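Local coordinates for protein aldehyde dehydrogenase 12 (Zea mays, PDB 6D97) that oxidises L-glutamate gamma-semialdehyde to glutamate with NAD+ as cofactor, the last step of proline catabolism in plants, at residues Y142-A147 with Y321-Q326; L213-K218 with E518-V523; V312-D317 with S353-L358. One frame throughout, in Å; residues are numbered along the deposited sequence.

Contact 1 of 3, residues Y142-A147 with Y321-Q326; sequences YQQALA and YACSGQ
The carboxamide of Gln144 turns one flat face to Ala322, whose CB stands almost directly over it, 3.6 Å from Gln144 NE2. On the same side of the amide plane, but off toward its oxygen, sits the thiol of Cys323, with SG 3.7 Å from Gln144 OE1. The loop that meets Gln144 is part of the aldehyde dehydrogenase cysteine signature, just after helix 309-321. In relatives the nucleophilic cysteine follows the Gly-Gln pair, here Gly325 and Gln326; Cys323 precedes that pair, so it is probably not that residue, and its side chain lies about 12 Å from the bound NAD.

Gln144 reaches across from the first turn of helix 142-157. Its CG stands beside the backbone N, and CB and CG lie alongside Cys323 SG, each at 4.0 Å. The bend at chi2 (-71°) then turns the amide broadside to Ala322. The contact between the two segments is pure packing, and the polar ends are satisfied elsewhere: OE1 accepts from Lys327 NZ, while NE2 bonds to Thr547 OG1 of the second subunit, whose terminal residue also packs on Ala322.

Beyond Ala322 the chain coils in a left-handed sense, with positive phi at Cys323, Ser324 and Gly325, and Gly325 N bonds back to Ala322 O. Gln326 closes this turn on itself with two donors to one acceptor, Cys323 O: its backbone N and its side-chain NE2 arrive from opposite faces of the carbonyl plane, NE2 at 3.1 Å and nearly straight (167°), with the oxygen in the plane of the Gln326 amide.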
loop_
_atom_site.group_PDB
_atom_site.type_symbol
_atom_site.label_atom_id
_atom_site.label_comp_id
_atom_site.label_asym_id
_atom_site.label_seq_id
_atom_site.Cartn_x
_atom_site.Cartn_y
_atom_site.Cartn_z
ATOM N N TYR A 142 29.112 -19.418 -19.277
ATOM C CA TYR A 142 27.927 -20.258 -19.139
ATOM C C TYR A 142 27.114 -19.880 -17.907
ATOM O O TYR A 142 25.880 -19.898 -17.942
ATOM C CB TYR A 142 28.323 -21.732 -19.079
ATOM C CG TYR A 142 27.142 -22.674 -18.957
ATOM C CD1 TYR A 142 26.397 -23.030 -20.071
ATOM C CD2 TYR A 142 26.770 -23.203 -17.727
ATOM C CE1 TYR A 142 25.319 -23.888 -19.969
ATOM C CE2 TYR A 142 25.694 -24.064 -17.616
ATOM C CZ TYR A 142 24.974 -24.404 -18.738
ATOM O OH TYR A 142 23.905 -25.262 -18.617
ATOM N N GLN A 143 27.788 -19.536 -16.808
ATOM C CA GLN A 143 27.067 -19.188 -15.589
ATOM C C GLN A 143 26.356 -17.846 -15.727
ATOM O O GLN A 143 25.253 -17.666 -15.196
ATOM C CB GLN A 143 28.024 -19.181 -14.397
ATOM C CG GLN A 143 28.459 -20.572 -13.954
ATOM C CD GLN A 143 29.309 -20.551 -12.699
ATOM O OE1 GLN A 143 30.465 -20.978 -12.712
ATOM N NE2 GLN A 143 28.740 -20.056 -11.603
ATOM N N GLN A 144 26.971 -16.892 -16.431
ATOM C CA GLN A 144 26.299 -15.621 -16.687
ATOM C C GLN A 144 25.061 -15.821 -17.554
ATOM O O GLN A 144 24.011 -15.222 -17.292
ATOM C CB GLN A 144 27.257 -14.633 -17.350
ATOM C CG GLN A 144 28.349 -14.101 -16.439
ATOM C CD GLN A 144 27.822 -13.139 -15.392
ATOM O OE1 GLN A 144 26.865 -12.402 -15.633
ATOM N NE2 GLN A 144 28.442 -13.148 -14.219
ATOM N N ALA A 145 25.167 -16.656 -18.593
ATOM C CA ALA A 145 24.008 -16.961 -19.428
ATOM C C ALA A 145 22.946 -17.719 -18.645
ATOM O O ALA A 145 21.745 -17.491 -18.833
ATOM C CB ALA A 145 24.438 -17.764 -20.654
ATOM N N LEU A 146 23.370 -18.635 -17.772
ATOM C CA LEU A 146 22.417 -19.349 -16.930
ATOM C C LEU A 146 21.702 -18.392 -15.986
ATOM O O LEU A 146 20.494 -18.526 -15.754
ATOM C CB LEU A 146 23.135 -20.444 -16.141
ATOM C CG LEU A 146 22.263 -21.388 -15.314
ATOM C CD1 LEU A 146 21.438 -22.265 -16.238
ATOM C CD2 LEU A 146 23.114 -22.244 -14.390
ATOM N N ALA A 147 22.431 -17.416 -15.437
ATOM C CA ALA A 147 21.818 -16.456 -14.523
ATOM C C ALA A 147 20.689 -15.697 -15.202
ATOM O O ALA A 147 19.690 -15.349 -14.562
ATOM C CB ALA A 147 22.867 -15.481 -13.991
ATOM N N TYR A 321 33.996 -6.770 -15.327
ATOM C CA TYR A 321 34.498 -7.593 -16.419
ATOM C C TYR A 321 33.674 -8.823 -16.761
ATOM O O TYR A 321 33.936 -9.427 -17.808
ATOM C CB TYR A 321 35.939 -8.024 -16.118
ATOM C CG TYR A 321 36.856 -6.838 -15.979
ATOM C CD1 TYR A 321 36.823 -5.808 -16.913
ATOM C CD2 TYR A 321 37.730 -6.733 -14.905
ATOM C CE1 TYR A 321 37.649 -4.716 -16.791
ATOM C CE2 TYR A 321 38.560 -5.641 -14.772
ATOM C CZ TYR A 321 38.517 -4.637 -15.719
ATOM O OH TYR A 321 39.339 -3.544 -15.595
ATOM N N ALA A 322 32.706 -9.223 -15.938
ATOM C CA ALA A 322 31.779 -10.262 -16.365
ATOM C C ALA A 322 31.080 -9.818 -17.643
ATOM O O ALA A 322 30.762 -8.638 -17.814
ATOM C CB ALA A 322 30.752 -10.565 -15.274
ATOM N N CYS A 323 30.869 -10.767 -18.555
ATOM C CA CYS A 323 30.362 -10.487 -19.897
ATOM C C CYS A 323 31.241 -9.491 -20.643
ATOM O O CYS A 323 30.760 -8.805 -21.549
ATOM C CB CYS A 323 28.917 -9.975 -19.859
ATOM S SG CYS A 323 27.779 -11.029 -18.928
ATOM N N SER A 324 32.519 -9.392 -20.265
ATOM C CA SER A 324 33.440 -8.401 -20.827
ATOM C C SER A 324 32.876 -6.989 -20.692
ATOM O O SER A 324 32.968 -6.169 -21.606
ATOM C CB SER A 324 33.773 -8.722 -22.286
ATOM O OG SER A 324 33.995 -10.110 -22.462
ATOM N N GLY A 325 32.261 -6.715 -19.542
ATOM C CA GLY A 325 31.722 -5.405 -19.241
ATOM C C GLY A 325 30.459 -5.033 -19.982
ATOM O O GLY A 325 29.975 -3.906 -19.817
ATOM N N GLN A 326 29.898 -5.937 -20.784
ATOM C CA GLN A 326 28.725 -5.620 -21.594
ATOM C C GLN A 326 27.440 -5.771 -20.775
ATOM O O GLN A 326 26.544 -6.554 -21.086
ATOM C CB GLN A 326 28.709 -6.487 -22.845
ATOM C CG GLN A 326 29.893 -6.222 -23.765
ATOM C CD GLN A 326 29.976 -7.209 -24.902
ATOM O OE1 GLN A 326 29.689 -6.874 -26.052
ATOM N NE2 GLN A 326 30.367 -8.440 -24.587
#

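Contact 2 of 3, residues L213-K218 with E518-V523; sequences LYMGNK and EAIKLV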
loop_
_atom_site.group_PDB
_atom_site.type_symbol
_atom_site.label_atom_id
_atom_site.label_comp_id
_atom_site.label_asym_id
_atom_site.label_seq_id
_atom_site.Cartn_x
_atom_site.Cartn_y
_atom_site.Cartn_z
ATOM N N LEU A 213 1.921 -7.513 -21.326
ATOM C CA LEU A 213 0.749 -8.367 -21.482
ATOM C C LEU A 213 -0.071 -8.428 -20.200
ATOM O O LEU A 213 -1.308 -8.416 -20.250
ATOM C CB LEU A 213 1.173 -9.772 -21.908
ATOM C CG LEU A 213 1.663 -9.916 -23.349
ATOM C CD1 LEU A 213 2.308 -11.283 -23.563
ATOM C CD2 LEU A 213 0.514 -9.705 -24.312
ATOM N N TYR A 214 0.599 -8.490 -19.044
ATOM C CA TYR A 214 -0.109 -8.606 -17.771
ATOM C C TYR A 214 -1.115 -7.478 -17.585
ATOM O O TYR A 214 -2.254 -7.714 -17.164
ATOM C CB TYR A 214 0.880 -8.603 -16.604
ATOM C CG TYR A 214 1.775 -9.815 -16.483
ATOM C CD1 TYR A 214 1.412 -11.035 -17.040
ATOM C CD2 TYR A 214 2.984 -9.736 -15.798
ATOM C CE1 TYR A 214 2.231 -12.144 -16.922
ATOM C CE2 TYR A 214 3.812 -10.832 -15.679
ATOM C CZ TYR A 214 3.433 -12.036 -16.239
ATOM O OH TYR A 214 4.261 -13.131 -16.114
ATOM N N MET A 215 -0.711 -6.243 -17.883
ATOM C CA MET A 215 -1.560 -5.092 -17.605
ATOM C C MET A 215 -2.639 -4.879 -18.655
ATOM O O MET A 215 -3.479 -3.990 -18.481
ATOM C CB MET A 215 -0.711 -3.827 -17.476
ATOM C CG MET A 215 0.371 -3.927 -16.413
ATOM S SD MET A 215 -0.248 -4.563 -14.841
ATOM C CE MET A 215 -1.388 -3.267 -14.365
ATOM N N GLY A 216 -2.636 -5.656 -19.729
ATOM C CA GLY A 216 -3.662 -5.581 -20.739
ATOM C C GLY A 216 -3.264 -4.928 -22.052
ATOM O O GLY A 216 -4.156 -4.578 -22.837
ATOM N N ASN A 217 -1.974 -4.754 -22.315
ATOM C CA ASN A 217 -1.523 -4.165 -23.565
ATOM C C ASN A 217 -1.342 -5.240 -24.632
ATOM O O ASN A 217 -1.286 -6.439 -24.342
ATOM C CB ASN A 217 -0.209 -3.409 -23.362
ATOM C CG ASN A 217 -0.284 -2.392 -22.238
ATOM O OD1 ASN A 217 -0.827 -1.302 -22.410
ATOM N ND2 ASN A 217 0.265 -2.745 -21.081
ATOM N N LYS A 218 -1.263 -4.793 -25.885
ATOM C CA LYS A 218 -0.841 -5.657 -26.982
ATOM C C LYS A 218 0.493 -5.147 -27.505
ATOM O O LYS A 218 0.534 -4.102 -28.174
ATOM C CB LYS A 218 -1.876 -5.703 -28.106
ATOM C CG LYS A 218 -1.386 -6.453 -29.332
ATOM C CD LYS A 218 -2.500 -6.787 -30.295
ATOM C CE LYS A 218 -1.947 -7.584 -31.467
ATOM N NZ LYS A 218 -3.020 -8.040 -32.393
ATOM N N GLU A 518 5.876 -3.253 -8.976
ATOM C CA GLU A 518 5.850 -1.804 -9.147
ATOM C C GLU A 518 6.371 -1.402 -10.518
ATOM O O GLU A 518 5.785 -0.539 -11.182
ATOM C CB GLU A 518 6.664 -1.123 -8.048
ATOM C CG GLU A 518 6.105 -1.334 -6.654
ATOM C CD GLU A 518 6.481 -2.685 -6.078
ATOM O OE1 GLU A 518 7.430 -3.306 -6.604
ATOM O OE2 GLU A 518 5.825 -3.128 -5.111
ATOM N N ALA A 519 7.474 -2.018 -10.954
ATOM C CA ALA A 519 8.035 -1.710 -12.265
ATOM C C ALA A 519 7.037 -2.009 -13.374
ATOM O O ALA A 519 6.885 -1.220 -14.314
ATOM C CB ALA A 519 9.324 -2.502 -12.477
ATOM N N ILE A 520 6.340 -3.140 -13.276
ATOM C CA ILE A 520 5.356 -3.500 -14.293
ATOM C C ILE A 520 4.216 -2.491 -14.310
ATOM O O ILE A 520 3.786 -2.032 -15.376
ATOM C CB ILE A 520 4.841 -4.927 -14.050
ATOM C CG1 ILE A 520 5.972 -5.929 -14.266
ATOM C CG2 ILE A 520 3.659 -5.222 -14.959
ATOM C CD1 ILE A 520 5.585 -7.351 -13.910
ATOM N N LYS A 521 3.715 -2.123 -13.128
ATOM C CA LYS A 521 2.586 -1.200 -13.062
ATOM C C LYS A 521 2.977 0.197 -13.530
ATOM O O LYS A 521 2.199 0.858 -14.227
ATOM C CB LYS A 521 2.024 -1.157 -11.642
ATOM C CG LYS A 521 1.300 -2.425 -11.221
ATOM C CD LYS A 521 0.758 -2.309 -9.801
ATOM C CE LYS A 521 1.634 -3.032 -8.795
ATOM N NZ LYS A 521 1.360 -2.603 -7.389
ATOM N N LEU A 522 4.176 0.663 -13.169
ATOM C CA LEU A 522 4.613 1.987 -13.606
ATOM C C LEU A 522 4.790 2.039 -15.118
ATOM O O LEU A 522 4.353 2.994 -15.774
ATOM C CB LEU A 522 5.920 2.365 -12.907
ATOM C CG LEU A 522 6.717 3.485 -13.579
ATOM C CD1 LEU A 522 6.095 4.837 -13.248
ATOM C CD2 LEU A 522 8.184 3.441 -13.184
ATOM N N VAL A 523 5.411 1.012 -15.690
ATOM C CA VAL A 523 5.794 1.062 -17.095
ATOM C C VAL A 523 4.610 0.765 -18.006
ATOM O O VAL A 523 4.471 1.371 -19.074
ATOM C CB VAL A 523 6.965 0.091 -17.344
ATOM C CG1 VAL A 523 7.222 -0.070 -18.825
ATOM C CG2 VAL A 523 8.222 0.595 -16.650
#
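Ile520 and Met215 are brought together by their torsions. In Ile520, chi1 of -66° puts CG2 anti to the backbone N and CG1 beside it, and the isoleucine offers a different branch to each of two neighbours. Met215 bends at both chi2 and chi3 (-48° and -64°), curling its thioether round so that CG and SD both face Ile520 while CE ends up near the next residue of the helix.

The meeting points follow from this. Ile520 CG2 packs 3.8 Å from Met215 CG, and Met215 SD lies 4.0 Å from the same methyl. The other branch ends in CD1, which comes up to the edge of the Tyr214 ring, near its plane, 4.0 Å from Tyr214 CD2. At the margin Met215 CE brushes Lys521 CG at 4.2 Å; past that point the lysine chain leads off. Further apolar side chains close round the group: Leu167 touches Tyr214, Met215 and Ile520, and Phe159 packs on both the tyrosine ring and Ile520. The phenol is tied down at its far end, where Tyr214 OH bonds to Ser114 OG.

Gly216, the first residue to leave helical angles, has a positive phi and forms a Schellman motif in which Gly216 N bonds to Leu213 O at 3.1 Å. A CB there would run into the carbonyl O of Met215. Next in line, Asn217 ND2 donates to Ala212 O and to Trp524 O, a polar tie between the ends of the two helices beside the apolar packing. Helix 203-214 joins strand 191-196 to strand 218-223, so the helix from the C-terminal part of the chain packs here against the turn of a beta-alpha-beta crossover in the Rossmann-type NAD-binding domain.

Contact 3 of 3, residues V312-D317 with S353-L358; sequences VAWVCD and SERRKL
Asp317 and Arg356 meet in a side-on salt bridge: the arginine presents NE and NH2 along one edge of its guanidinium, and the carboxylate, its plane turned 40° away, takes both. Arg356 NH2 lies 2.7 Å from Asp317 OD2 and comes from above the carboxylate plane. Arg356 NE divides its hydrogen between the two oxygens, with Asp317 OD1 at 3.1 Å (156°) and OD2 at 2.9 Å, both on the syn side. With chi1 at 174°, the Asp317 carboxylate points out from helix 309-321 toward the arginine.

OD2 has more partners still. Two waters link it to Arg355, each accepting from the guanidinium: one is 2.8 Å from Arg355 NE, the other 2.9 Å from Arg355 NH2, both in the guanidinium plane. Arg355 NH2 also donates to Pro544 O of the second subunit and sits at the edge of the Trp314 ring. The remaining Arg356 nitrogen, NH1, donates to Thr362 O of its own chain and to Thr547 O of the second subunit.

A leucine in place of Arg356 would probably leave the buried Asp317 carboxylate without its charged mate, and Thr362 O and the C-terminal Thr547 O of the second subunit without this donor. With one arginine bonded directly and another through water, Asp317 is likely to stay ionised, its charge balanced right at the subunit interface.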
loop_
_atom_site.group_PDB
_atom_site.type_symbol
_atom_site.label_atom_id
_atom_site.label_comp_id
_atom_site.label_asym_id
_atom_site.label_seq_id
_atom_site.Cartn_x
_atom_site.Cartn_y
_atom_site.Cartn_z
ATOM N N VAL A 312 35.830 -7.802 -1.684
ATOM C CA VAL A 312 35.627 -6.570 -2.442
ATOM C C VAL A 312 36.322 -6.653 -3.795
ATOM O O VAL A 312 35.786 -6.199 -4.814
ATOM C CB VAL A 312 36.111 -5.356 -1.627
ATOM C CG1 VAL A 312 36.055 -4.089 -2.468
ATOM C CG2 VAL A 312 35.270 -5.204 -0.370
ATOM N N ALA A 313 37.520 -7.239 -3.832
ATOM C CA ALA A 313 38.238 -7.365 -5.095
ATOM C C ALA A 313 37.476 -8.255 -6.068
ATOM O O ALA A 313 37.351 -7.932 -7.254
ATOM C CB ALA A 313 39.647 -7.908 -4.850
ATOM N N TRP A 314 36.953 -9.380 -5.576
ATOM C CA TRP A 314 36.193 -10.289 -6.427
ATOM C C TRP A 314 34.986 -9.590 -7.035
ATOM O O TRP A 314 34.701 -9.739 -8.229
ATOM C CB TRP A 314 35.763 -11.512 -5.620
ATOM C CG TRP A 314 34.747 -12.382 -6.289
ATOM C CD1 TRP A 314 34.944 -13.208 -7.359
ATOM C CD2 TRP A 314 33.376 -12.537 -5.909
ATOM N NE1 TRP A 314 33.774 -13.859 -7.674
ATOM C CE2 TRP A 314 32.797 -13.463 -6.799
ATOM C CE3 TRP A 314 32.580 -11.981 -4.903
ATOM C CZ2 TRP A 314 31.460 -13.845 -6.711
ATOM C CZ3 TRP A 314 31.253 -12.361 -4.816
ATOM C CH2 TRP A 314 30.707 -13.283 -5.715
ATOM N N VAL A 315 34.271 -8.807 -6.226
ATOM C CA VAL A 315 33.100 -8.099 -6.729
ATOM C C VAL A 315 33.509 -7.049 -7.750
ATOM O O VAL A 315 32.816 -6.830 -8.751
ATOM C CB VAL A 315 32.314 -7.479 -5.561
ATOM C CG1 VAL A 315 31.160 -6.658 -6.084
ATOM C CG2 VAL A 315 31.818 -8.569 -4.640
ATOM N N CYS A 316 34.646 -6.390 -7.517
ATOM C CA CYS A 316 35.155 -5.425 -8.486
ATOM C C CYS A 316 35.446 -6.091 -9.826
ATOM O O CYS A 316 35.123 -5.540 -10.884
ATOM C CB CYS A 316 36.410 -4.745 -7.938
ATOM S SG CYS A 316 36.111 -3.362 -6.808
ATOM N N ASP A 317 36.046 -7.283 -9.801
ATOM C CA ASP A 317 36.350 -7.976 -11.049
ATOM C C ASP A 317 35.079 -8.432 -11.755
ATOM O O ASP A 317 34.968 -8.318 -12.981
ATOM C CB ASP A 317 37.269 -9.167 -10.779
ATOM C CG ASP A 317 37.512 -10.007 -12.022
ATOM O OD1 ASP A 317 38.299 -9.568 -12.888
ATOM O OD2 ASP A 317 36.906 -11.096 -12.137
ATOM N N SER A 353 41.712 -10.185 -13.041
ATOM C CA SER A 353 41.446 -9.908 -14.451
ATOM C C SER A 353 42.241 -10.832 -15.367
ATOM O O SER A 353 41.803 -11.112 -16.490
ATOM C CB SER A 353 41.763 -8.448 -14.778
ATOM O OG SER A 353 43.162 -8.215 -14.778
ATOM N N GLU A 354 43.394 -11.324 -14.909
ATOM C CA GLU A 354 44.292 -12.094 -15.763
ATOM C C GLU A 354 43.957 -13.577 -15.815
ATOM O O GLU A 354 44.528 -14.289 -16.648
ATOM C CB GLU A 354 45.742 -11.907 -15.307
ATOM C CG GLU A 354 46.290 -10.526 -15.633
ATOM C CD GLU A 354 47.448 -10.116 -14.745
ATOM O OE1 GLU A 354 48.149 -9.144 -15.104
ATOM O OE2 GLU A 354 47.653 -10.756 -13.691
ATOM N N ARG A 355 43.063 -14.064 -14.957
ATOM C CA ARG A 355 42.561 -15.423 -15.097
ATOM C C ARG A 355 41.315 -15.492 -15.972
ATOM O O ARG A 355 40.768 -16.582 -16.164
ATOM C CB ARG A 355 42.277 -16.042 -13.722
ATOM C CG ARG A 355 41.283 -15.282 -12.882
ATOM C CD ARG A 355 40.801 -16.127 -11.714
ATOM N NE ARG A 355 39.532 -15.632 -11.181
ATOM C CZ ARG A 355 38.857 -16.201 -10.187
ATOM N NH1 ARG A 355 39.324 -17.298 -9.606
ATOM N NH2 ARG A 355 37.712 -15.669 -9.775
ATOM N N ARG A 356 40.861 -14.362 -16.510
ATOM C CA ARG A 356 39.773 -14.362 -17.476
ATOM C C ARG A 356 40.307 -14.744 -18.849
ATOM O O ARG A 356 41.381 -14.296 -19.259
ATOM C CB ARG A 356 39.105 -12.988 -17.520
ATOM C CG ARG A 356 38.611 -12.566 -16.154
ATOM C CD ARG A 356 37.639 -11.395 -16.203
ATOM N NE ARG A 356 36.817 -11.371 -14.994
ATOM C CZ ARG A 356 35.552 -11.778 -14.933
ATOM N NH1 ARG A 356 34.944 -12.225 -16.025
ATOM N NH2 ARG A 356 34.897 -11.736 -13.776
ATOM N N LYS A 357 39.561 -15.591 -19.553
ATOM C CA LYS A 357 40.056 -16.131 -20.810
ATOM C C LYS A 357 38.906 -16.399 -21.768
ATOM O O LYS A 357 37.749 -16.550 -21.369
ATOM C CB LYS A 357 40.871 -17.409 -20.591
ATOM C CG LYS A 357 40.229 -18.409 -19.660
ATOM C CD LYS A 357 41.213 -18.798 -18.579
ATOM C CE LYS A 357 40.754 -20.025 -17.816
ATOM N NZ LYS A 357 41.866 -20.551 -16.978
ATOM N N LEU A 358 39.263 -16.474 -23.051
ATOM C CA LEU A 358 38.274 -16.618 -24.114
ATOM C C LEU A 358 37.574 -17.971 -24.058
ATOM O O LEU A 358 36.380 -18.069 -24.367
ATOM C CB LEU A 358 38.955 -16.431 -25.469
ATOM C CG LEU A 358 38.068 -16.365 -26.708
ATOM C CD1 LEU A 358 37.214 -15.119 -26.642
ATOM C CD2 LEU A 358 38.917 -16.373 -27.967
HETATM O O HOH W 1 38.440 -13.474 -12.584
HETATM O O HOH W 2 36.247 -13.273 -10.433
#

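In the fold
From the N terminus the chain lays down 142-147, then 213-218. Contact 3 opens at 312-317; 321-326 then closes contact 1, joining helix 142-157 to the loop after helix 309-321. Contact 3 closes at 353-358, tying helix 309-321 to the end of helix 345-354 and the loop after it, so its loop crosses that of contact 1. Contact 2 closes only at 518-523; its loop crosses contact 1 and encloses contact 3, tying the C-terminal region to the Rossmann-type domain. Contacts 1 and 3 touch, Arg356 NH1 packing against Ala322 CA at 3.7 Å, and both meet the C-terminal tail of the second subunit. Contact 2 lies across the chain's centre, about 28 Å from contact 1 between centres.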